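Local coordinates for protein oxidized polyvinyl alcohol hydrolase (Sphingopyxis, PDB 3WLA) that hydrolyses beta-diketones such as 4,6-nonanedione and oxidized polyvinyl alcohol, the second step in polyvinyl alcohol degradation, at residues Arg118-Ser123 with Gln217-Pro222; Lys206-Ala209 with Ile215-Gly218; Tyr223-Lys228 with Ser265-Ser270. One frame throughout, in Å; residues are numbered along the deposited sequence.

Contact 1 (Arg118-Ser123 with Gln217-Pro222)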
# COMPACT_ATOMS: atom_id res chain seq x y z
N ARG A 118 6.53 -8.80 -9.41
CA ARG A 118 7.50 -9.67 -10.07
C ARG A 118 8.19 -8.95 -11.26
O ARG A 118 7.58 -8.14 -11.94
CB ARG A 118 6.77 -10.93 -10.61
CG ARG A 118 5.77 -10.61 -11.72
CD ARG A 118 5.08 -11.94 -12.23
NE ARG A 118 3.92 -11.65 -13.05
CZ ARG A 118 3.92 -11.66 -14.40
NH1 ARG A 118 5.04 -11.96 -15.05
NH2 ARG A 118 2.83 -11.29 -15.11
N ALA A 119 9.45 -9.28 -11.49
CA ALA A 119 10.19 -8.72 -12.61
C ALA A 119 9.50 -9.23 -13.91
O ALA A 119 8.92 -10.33 -13.95
CB ALA A 119 11.60 -9.19 -12.56
N PRO A 120 9.52 -8.42 -14.97
CA PRO A 120 8.87 -8.85 -16.22
C PRO A 120 9.52 -10.05 -16.91
O PRO A 120 8.89 -10.71 -17.73
CB PRO A 120 8.90 -7.57 -17.08
CG PRO A 120 10.21 -6.88 -16.61
CD PRO A 120 10.21 -7.12 -15.10
N ASP A 121 10.74 -10.38 -16.55
CA ASP A 121 11.41 -11.50 -17.17
C ASP A 121 11.32 -12.79 -16.34
O ASP A 121 10.77 -12.79 -15.23
CB ASP A 121 12.86 -11.14 -17.35
CG ASP A 121 13.50 -10.74 -16.06
OD1 ASP A 121 14.30 -11.51 -15.54
OD2 ASP A 121 13.20 -9.65 -15.56
N ALA A 122 11.91 -13.87 -16.85
CA ALA A 122 11.86 -15.16 -16.17
C ALA A 122 12.25 -15.13 -14.70
O ALA A 122 11.75 -15.95 -13.90
CB ALA A 122 12.72 -16.20 -16.91
N SER A 123 13.13 -14.20 -14.34
CA SER A 123 13.58 -14.12 -12.96
C SER A 123 12.39 -13.90 -12.01
O SER A 123 12.41 -14.36 -10.87
CB SER A 123 14.66 -13.02 -12.79
OG SER A 123 14.17 -11.70 -12.98
N GLN A 217 -4.49 -7.17 -16.06
CA GLN A 217 -3.62 -8.01 -15.24
C GLN A 217 -2.42 -7.13 -14.87
O GLN A 217 -2.20 -6.09 -15.51
CB GLN A 217 -3.11 -9.18 -16.06
CG GLN A 217 -4.18 -10.16 -16.48
CD GLN A 217 -4.78 -10.92 -15.28
OE1 GLN A 217 -4.06 -11.58 -14.49
NE2 GLN A 217 -6.10 -10.81 -15.15
N GLY A 218 -1.62 -7.53 -13.90
CA GLY A 218 -0.48 -6.69 -13.53
C GLY A 218 0.54 -7.48 -12.71
O GLY A 218 0.12 -8.40 -11.98
N ARG A 219 1.84 -7.16 -12.82
CA ARG A 219 2.87 -7.89 -12.09
C ARG A 219 2.84 -7.56 -10.58
O ARG A 219 3.56 -8.19 -9.78
CB ARG A 219 4.25 -7.61 -12.68
CG ARG A 219 4.36 -7.85 -14.26
CD ARG A 219 5.77 -7.97 -14.76
NE ARG A 219 6.64 -6.91 -14.25
CZ ARG A 219 6.64 -5.65 -14.65
NH1 ARG A 219 5.82 -5.22 -15.63
NH2 ARG A 219 7.41 -4.77 -13.99
N VAL A 220 2.01 -6.62 -10.18
CA VAL A 220 1.94 -6.29 -8.74
C VAL A 220 1.25 -7.42 -8.01
O VAL A 220 1.45 -7.65 -6.81
CB VAL A 220 1.17 -4.94 -8.46
CG1 VAL A 220 -0.31 -5.05 -8.88
CG2 VAL A 220 1.27 -4.57 -6.95
N GLY A 221 0.47 -8.20 -8.76
CA GLY A 221 -0.28 -9.27 -8.11
C GLY A 221 -0.04 -10.68 -8.58
O GLY A 221 0.90 -10.96 -9.32
N PRO A 222 -0.87 -11.60 -8.14
CA PRO A 222 -0.66 -12.97 -8.60
C PRO A 222 -0.97 -13.04 -10.11
O PRO A 222 -1.69 -12.16 -10.63
CB PRO A 222 -1.69 -13.75 -7.80
CG PRO A 222 -1.90 -12.89 -6.54
CD PRO A 222 -1.97 -11.53 -7.17
O HOH W 1 1.27 -11.08 -12.03

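Contact 2 (Lys206-Ala209 with Ile215-Gly218)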
# COMPACT_ATOMS: atom_id res chain seq x y z
N LYS A 206 -0.58 3.54 -23.41
CA LYS A 206 -1.56 3.64 -24.48
C LYS A 206 -2.57 2.49 -24.39
O LYS A 206 -3.77 2.76 -24.44
CB LYS A 206 -0.88 3.67 -25.87
CG LYS A 206 0.07 4.85 -26.08
CD LYS A 206 0.43 5.04 -27.57
CE LYS A 206 1.47 6.15 -27.80
NZ LYS A 206 1.03 7.51 -27.36
N MET A 207 -2.12 1.25 -24.20
CA MET A 207 -3.12 0.18 -24.17
C MET A 207 -4.16 0.40 -23.08
O MET A 207 -5.35 0.10 -23.28
CB MET A 207 -2.45 -1.20 -24.09
CG MET A 207 -1.74 -1.55 -22.80
SD MET A 207 -0.88 -3.10 -22.98
CE MET A 207 -0.91 -3.70 -21.24
N VAL A 208 -3.76 0.99 -21.95
CA VAL A 208 -4.73 1.22 -20.90
C VAL A 208 -5.67 2.36 -21.27
O VAL A 208 -6.88 2.24 -21.08
CB VAL A 208 -4.07 1.49 -19.53
CG1 VAL A 208 -5.09 2.06 -18.59
CG2 VAL A 208 -3.55 0.19 -18.93
N ALA A 209 -5.12 3.47 -21.78
CA ALA A 209 -5.96 4.60 -22.22
C ALA A 209 -6.94 4.16 -23.34
O ALA A 209 -7.98 4.77 -23.51
CB ALA A 209 -5.09 5.76 -22.73
N ILE A 215 -10.38 -4.82 -17.05
CA ILE A 215 -9.67 -5.34 -15.88
C ILE A 215 -8.35 -5.70 -16.48
O ILE A 215 -8.28 -6.57 -17.34
CB ILE A 215 -10.27 -6.67 -15.31
CG1 ILE A 215 -11.73 -6.47 -14.90
CG2 ILE A 215 -9.43 -7.16 -14.11
CD1 ILE A 215 -12.02 -5.26 -13.99
N TRP A 216 -7.29 -5.00 -16.07
CA TRP A 216 -5.95 -5.30 -16.54
C TRP A 216 -5.17 -6.15 -15.55
O TRP A 216 -5.18 -5.86 -14.35
CB TRP A 216 -5.16 -4.00 -16.74
CG TRP A 216 -5.64 -3.22 -17.87
CD1 TRP A 216 -6.58 -2.25 -17.85
CD2 TRP A 216 -5.27 -3.40 -19.24
NE1 TRP A 216 -6.84 -1.80 -19.13
CE2 TRP A 216 -6.04 -2.49 -20.00
CE3 TRP A 216 -4.35 -4.24 -19.89
CZ2 TRP A 216 -5.93 -2.40 -21.40
CZ3 TRP A 216 -4.25 -4.17 -21.28
CH2 TRP A 216 -5.04 -3.24 -22.02
N GLN A 217 -4.49 -7.17 -16.06
CA GLN A 217 -3.62 -8.01 -15.24
C GLN A 217 -2.42 -7.13 -14.87
O GLN A 217 -2.20 -6.09 -15.51
CB GLN A 217 -3.11 -9.18 -16.06
CG GLN A 217 -4.18 -10.16 -16.48
CD GLN A 217 -4.78 -10.92 -15.28
OE1 GLN A 217 -4.06 -11.58 -14.49
NE2 GLN A 217 -6.10 -10.81 -15.15
N GLY A 218 -1.62 -7.53 -13.90
CA GLY A 218 -0.48 -6.69 -13.53
C GLY A 218 0.54 -7.48 -12.71
O GLY A 218 0.12 -8.40 -11.98

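Contact 3 (Tyr223-Lys228 with Ser265-Ser270)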
# COMPACT_ATOMS: atom_id res chain seq x y z
N TYR A 223 -0.42 -14.02 -10.81
CA TYR A 223 -0.79 -14.20 -12.21
C TYR A 223 -1.42 -15.57 -12.33
O TYR A 223 -0.78 -16.56 -12.01
CB TYR A 223 0.37 -14.20 -13.21
CG TYR A 223 -0.22 -14.37 -14.60
CD1 TYR A 223 -0.82 -13.31 -15.26
CD2 TYR A 223 -0.28 -15.63 -15.21
CE1 TYR A 223 -1.50 -13.47 -16.48
CE2 TYR A 223 -0.95 -15.81 -16.44
CZ TYR A 223 -1.55 -14.74 -17.07
OH TYR A 223 -2.18 -14.94 -18.28
N PRO A 224 -2.68 -15.63 -12.73
CA PRO A 224 -3.52 -14.47 -13.04
C PRO A 224 -4.02 -13.83 -11.75
O PRO A 224 -3.85 -14.40 -10.68
CB PRO A 224 -4.69 -15.06 -13.83
CG PRO A 224 -4.83 -16.46 -13.25
CD PRO A 224 -3.36 -16.90 -13.06
N LEU A 225 -4.62 -12.64 -11.85
CA LEU A 225 -5.19 -11.98 -10.69
C LEU A 225 -6.36 -12.84 -10.14
O LEU A 225 -7.10 -13.48 -10.91
CB LEU A 225 -5.76 -10.64 -11.09
CG LEU A 225 -4.77 -9.54 -11.47
CD1 LEU A 225 -5.55 -8.31 -11.88
CD2 LEU A 225 -3.86 -9.26 -10.30
N PRO A 226 -6.57 -12.82 -8.82
CA PRO A 226 -7.64 -13.57 -8.17
C PRO A 226 -9.05 -13.19 -8.69
O PRO A 226 -9.36 -12.00 -8.92
CB PRO A 226 -7.49 -13.20 -6.70
CG PRO A 226 -6.01 -12.95 -6.54
CD PRO A 226 -5.67 -12.18 -7.83
N SER A 227 -9.90 -14.21 -8.83
CA SER A 227 -11.28 -13.95 -9.25
C SER A 227 -12.07 -13.65 -7.97
O SER A 227 -13.21 -13.21 -8.01
CB SER A 227 -11.84 -15.19 -9.97
OG SER A 227 -11.52 -16.34 -9.21
N LYS A 228 -11.45 -13.90 -6.82
CA LYS A 228 -12.08 -13.60 -5.57
C LYS A 228 -11.08 -13.25 -4.46
O LYS A 228 -9.91 -13.69 -4.46
CB LYS A 228 -12.91 -14.79 -5.13
CG LYS A 228 -12.08 -15.99 -4.97
CD LYS A 228 -12.96 -17.23 -5.03
CE LYS A 228 -12.10 -18.45 -5.40
NZ LYS A 228 -11.49 -18.40 -6.80
N SER A 265 -8.28 0.55 -9.66
CA SER A 265 -9.65 0.81 -9.26
C SER A 265 -10.63 -0.14 -9.98
O SER A 265 -11.62 -0.57 -9.40
CB SER A 265 -10.07 2.28 -9.49
OG SER A 265 -10.35 2.59 -10.86
N ASN A 266 -10.34 -0.45 -11.24
CA ASN A 266 -11.18 -1.33 -12.04
C ASN A 266 -11.27 -2.73 -11.44
O ASN A 266 -12.37 -3.31 -11.30
CB ASN A 266 -10.63 -1.43 -13.46
CG ASN A 266 -10.86 -0.17 -14.29
OD1 ASN A 266 -11.59 0.76 -13.90
ND2 ASN A 266 -10.27 -0.16 -15.47
N TYR A 267 -10.11 -3.27 -11.11
CA TYR A 267 -10.03 -4.60 -10.52
C TYR A 267 -10.77 -4.73 -9.17
O TYR A 267 -11.62 -5.62 -9.00
CB TYR A 267 -8.57 -5.00 -10.31
CG TYR A 267 -8.47 -6.29 -9.57
CD1 TYR A 267 -8.61 -7.51 -10.23
CD2 TYR A 267 -8.33 -6.31 -8.18
CE1 TYR A 267 -8.62 -8.74 -9.53
CE2 TYR A 267 -8.34 -7.53 -7.44
CZ TYR A 267 -8.48 -8.74 -8.12
OH TYR A 267 -8.48 -9.93 -7.41
N PHE A 268 -10.42 -3.88 -8.19
CA PHE A 268 -11.05 -3.93 -6.88
C PHE A 268 -12.57 -3.62 -6.95
O PHE A 268 -13.38 -4.14 -6.16
CB PHE A 268 -10.38 -2.94 -5.95
CG PHE A 268 -9.01 -3.36 -5.52
CD1 PHE A 268 -8.82 -4.55 -4.84
CD2 PHE A 268 -7.91 -2.53 -5.77
CE1 PHE A 268 -7.57 -4.93 -4.37
CE2 PHE A 268 -6.63 -2.90 -5.30
CZ PHE A 268 -6.47 -4.11 -4.60
N SER A 269 -12.95 -2.76 -7.89
CA SER A 269 -14.36 -2.44 -8.02
C SER A 269 -15.11 -3.65 -8.61
O SER A 269 -16.33 -3.70 -8.53
CB SER A 269 -14.55 -1.24 -8.96
OG SER A 269 -14.18 -0.02 -8.31
N SER A 270 -14.38 -4.57 -9.24
CA SER A 270 -15.01 -5.71 -9.86
C SER A 270 -15.17 -6.88 -8.92
O SER A 270 -15.80 -7.88 -9.30
CB SER A 270 -14.22 -6.18 -11.06
OG SER A 270 -13.08 -6.90 -10.64

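Contact 1 (Arg118-Ser123 with Gln217-Pro222)
The guanidinium of Arg118 lies across the aliphatic part of Arg219, with Arg219 CG over the centre of one face at 3.8 Å from Arg118 CZ. The two guanidinium planes are nearly perpendicular, 88° apart, so the arginines cross rather than stack. Behind the overlap, Arg118 CG packs on Arg219 CB at 3.5 Å. The Arg219 chain bends at chi3 (-47°), which brings NE to the carbonyl of Arg118; the NE to O bond is short, 2.8 Å, and the acceptor lies close to the guanidinium plane. Pro120 comes over a face of the same group, its CB 3.8 Å from Arg219 CZ and displaced toward the rim. This double use of Arg219 joins the loop between strand 81-85 and helix 133-145 to the loop leading into strand 232-238 of the alpha/beta-hydrolase fold. A backbone bond from Arg118 N to Arg219 O (3.1 Å) ties the two segments again. Residues Gly218-Gly221 form a type I beta turn, closed by Gly221 N to Gly218 O, and a water that accepts from Arg118 NE (2.9 Å) sits beside the carbonyls of Gly218 and Gly221. At the outer ends of the two buried arginines, Arg118 NH2 donates to Gly196 O in another loop, and Arg219 NH2 is hydrogen-bonded to Thr110 OG1, earlier in the same connection as Arg118.

Contact 2 (Lys206-Ala209 with Ile215-Gly218)
Trp216 turns its indole toward helix 201-210, where Val208 covers one face and Met207 follows the benzene end of the ring system. The arrangement combines a CH-pi contact with a Met-aromatic contact, formed as the chain leaves the helix and folds back so that its next loop lies against the last turns. The valine meets the ring almost squarely: CG2 stands 3.8 Å from the centroid of the five-membered ring of Trp216, only 9° off the normal. With CG1 anti to the backbone N (chi1 165°), CG2 is the branch that touches the indole. Met207 approaches differently. Its chain is extended beyond CG and runs obliquely past the six-membered ring, so that the terminal methyl makes the tightest side-chain approach, CE to Trp216 CZ3 at 3.4 Å. The sulfur itself is farther and slanted, with SD 4.9 Å from the centroid of that ring and 52° from its normal. Two neighbouring helix residues thus divide the indole, a methyl over the pyrrole half and a thioether alongside the benzene half.

The polar edge of the ring is satisfied just past the helix segment, where Trp216 NE1 is hydrogen-bonded to Ala211 O, which, with the packing on the ring, is likely to limit its rotation; Lys214 adds a cation-pi contact. Trp216 O is bonded to Trp189 NE1, so the backbone of this buried residue is held as well. Val208 also packs on Pro259 of helix 257-269 and on Tyr335 near the C-terminus, placing the cluster where the helix, the following loop and the chain end meet. Met207 also brings its main chain to the ring: its carbonyl O comes obliquely to within 3.2 Å of Trp216 CZ2.

Contact 3 (Tyr223-Lys228 with Ser265-Ser270)
This is a mainly apolar contact with one polar link, formed where the extended loop leading to strand 232-238 passes the C-terminal part of helix 257-269. Nearly everything the helix contributes comes from Tyr267. Its CG stands anti to the backbone N (chi1 174°), which sends the ring out from the helix toward Leu225 and Pro226. The phenol OH donates to Pro226 O at 2.7 Å. The carbonyl oxygen lies at the edge of the ring, near its plane, while the hydroxyl oxygen is tilted 30° from the carbonyl plane and sits at a C=O...O angle of 123°. Pro226 thus offers both its carbonyl and its ring to the same hydroxyl, since its CB is 3.5 Å from Tyr267 OH, and the two side chains cross at roughly a right angle.

One residue earlier, Leu225 supplies the apolar half. Its CD1 comes obliquely to Tyr267 CD1 at 3.6 Å, and its CB rests 3.8 Å from Tyr267 CE1. A phenylalanine in place of Tyr267 would keep the ring against Leu225 but lacks the hydroxyl that Pro226 O accepts from, and the loop would probably be held less firmly to the helix. Within the helix segment, Tyr267 CD2 also packs over one face of Phe268, toward its rim. The main chain of Tyr267 is held too, its O accepting from both N and OG of Ser270, the latter at 2.5 Å, where the helix gives way to the next loop.

Leu173 of helix 163-174 touches Leu225, Tyr267 and Phe268 together, so two helices and the loop share one apolar core. Helix 257-269 links the neighbouring parallel strands 232-238 and 274-280, the beta-alpha-beta crossover topology of an alpha/beta-hydrolase.

Overall arrangement
All three contacts use the long connection between helix 201-210 and strand 232-238. Contacts 1 and 2 share Gln217 and Gly218, with centres 14 Å apart, while contact 3 takes up the chain directly after contact 1. Gln217, shared by contacts 1 and 2, reaches contact 3: its OE1 lies 2.9 Å from Leu225 N, a probable hydrogen bond. Contacts 2 and 3, centres 12 Å apart, also meet where Ile215 CD1 packs 3.3 Å from Asn266 O and Trp216 O lies 3.5 Å from Leu225 CD1. Ser265, which like Ser162 may belong to the charge relay system, lies on the helix of contact 3, its side chain about 9 Å from that of Trp216 in contact 2, whereas contact 1 lies away from these serines.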